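Local structure of uncharacterized protein (Staphylococcus saprophyticus subsp. saprophyticus, 3Q6A) at residues D[16-19]-D[20-23]. The protein is of unknown function but belongs to the AHA1 family of Bet v 1-like proteins, related to activators of the Hsp90 ATPase. Numbering follows the deposited sequence.
Sequences VFEA and FVDP
CG1 of V21 lies over one face of the F17 ring, one turn further along helix 13-21. The CB of V21 carries two methyls, and both reach F17. V21 CG1 makes a CH-pi contact, 4.2 Å from the F17 ring centroid and 26° off the normal. V21 CG1 comes within 3.8 Å of F17 CZ. V21 CG2 meets F17 CE2 at 3.8 Å. F17 CB points away from 20-23, but with CG anti to the backbone N (chi1 175°) the ring comes back to meet V21. E18 OE2 lies at the edge of the F17 ring, in its plane, and forms a salt bridge with R37. On another side of the helix, F20 turns its ring edge to V16 O, with F20 CD1 3.4 Å from that oxygen. F17 O accepts F20 N at 3.1 Å and, more weakly, V21 N. D22 N still bonds to E18 O at 3.0 Å, although D22 has left helical geometry. D22 OD1 accepts E24 N. F17, F20 and V21 pack on I68 of strand 67-72, and V16 on F81 of strand 75-84. V16 also touches L123, and F20 M115 and L119, of helix 102-125. Helix 13-21 thus packs against both sheet and long helix, as in the helix-grip fold of Bet v 1-like proteins.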
loop_
_atom_site.group_PDB
_atom_site.type_symbol
_atom_site.label_atom_id
_atom_site.label_comp_id
_atom_site.label_asym_id
_atom_site.label_seq_id
_atom_site.Cartn_x
_atom_site.Cartn_y
_atom_site.Cartn_z
ATOM N N VAL D 16 -18.267 -1.084 -0.779
ATOM C CA VAL D 16 -17.042 -0.289 -0.733
ATOM C C VAL D 16 -17.417 1.183 -0.523
ATOM O O VAL D 16 -16.801 1.880 0.278
ATOM C CB VAL D 16 -16.231 -0.427 -2.041
ATOM C CG1 VAL D 16 -14.962 0.430 -1.956
ATOM C CG2 VAL D 16 -15.856 -1.901 -2.276
ATOM N N PHE D 17 -18.437 1.647 -1.243
ATOM C CA PHE D 17 -18.902 3.028 -1.126
ATOM C C PHE D 17 -19.280 3.296 0.325
ATOM O O PHE D 17 -18.866 4.297 0.912
ATOM C CB PHE D 17 -20.119 3.256 -2.034
ATOM C CG PHE D 17 -20.752 4.627 -1.890
ATOM C CD1 PHE D 17 -20.253 5.723 -2.593
ATOM C CD2 PHE D 17 -21.840 4.812 -1.042
ATOM C CE1 PHE D 17 -20.837 6.992 -2.452
ATOM C CE2 PHE D 17 -22.428 6.071 -0.891
ATOM C CZ PHE D 17 -21.924 7.160 -1.599
ATOM N N GLU D 18 -20.051 2.381 0.908
ATOM C CA GLU D 18 -20.488 2.514 2.287
ATOM C C GLU D 18 -19.331 2.574 3.274
ATOM O O GLU D 18 -19.435 3.224 4.314
ATOM C CB GLU D 18 -21.411 1.359 2.678
ATOM C CG GLU D 18 -22.820 1.435 2.092
ATOM C CD GLU D 18 -23.602 2.673 2.543
ATOM O OE1 GLU D 18 -23.728 2.899 3.766
ATOM O OE2 GLU D 18 -24.088 3.412 1.667
ATOM N N ALA D 19 -18.237 1.880 2.959
ATOM C CA ALA D 19 -17.072 1.862 3.829
ATOM C C ALA D 19 -16.534 3.270 4.082
ATOM O O ALA D 19 -16.030 3.551 5.176
ATOM C CB ALA D 19 -15.969 0.970 3.219
ATOM N N PHE D 20 -16.645 4.144 3.088
ATOM C CA PHE D 20 -16.161 5.521 3.231
ATOM C C PHE D 20 -17.172 6.445 3.919
ATOM O O PHE D 20 -16.851 7.088 4.920
ATOM C CB PHE D 20 -15.824 6.150 1.866
ATOM C CG PHE D 20 -14.558 5.616 1.207
ATOM C CD1 PHE D 20 -14.584 4.460 0.416
ATOM C CD2 PHE D 20 -13.351 6.307 1.341
ATOM C CE1 PHE D 20 -13.422 4.002 -0.235
ATOM C CE2 PHE D 20 -12.181 5.867 0.696
ATOM C CZ PHE D 20 -12.217 4.709 -0.096
ATOM N N VAL D 21 -18.394 6.506 3.383
ATOM C CA VAL D 21 -19.415 7.409 3.920
ATOM C C VAL D 21 -20.030 7.073 5.278
ATOM O O VAL D 21 -20.537 7.965 5.962
ATOM C CB VAL D 21 -20.583 7.615 2.910
ATOM C CG1 VAL D 21 -20.044 8.053 1.551
ATOM C CG2 VAL D 21 -21.404 6.336 2.776
ATOM N N ASP D 22 -20.002 5.807 5.673
ATOM C CA ASP D 22 -20.585 5.409 6.951
ATOM C C ASP D 22 -19.650 5.695 8.120
ATOM O O ASP D 22 -18.618 5.043 8.276
ATOM C CB ASP D 22 -20.931 3.925 6.933
ATOM C CG ASP D 22 -21.754 3.503 8.136
ATOM O OD1 ASP D 22 -21.453 3.944 9.268
ATOM O OD2 ASP D 22 -22.699 2.714 7.945
ATOM N N PRO D 23 -20.013 6.663 8.977
ATOM C CA PRO D 23 -19.197 7.033 10.136
ATOM C C PRO D 23 -18.684 5.851 10.953
ATOM O O PRO D 23 -17.630 5.937 11.580
ATOM C CB PRO D 23 -20.142 7.918 10.948
ATOM C CG PRO D 23 -20.949 8.583 9.881
ATOM C CD PRO D 23 -21.280 7.416 8.980
#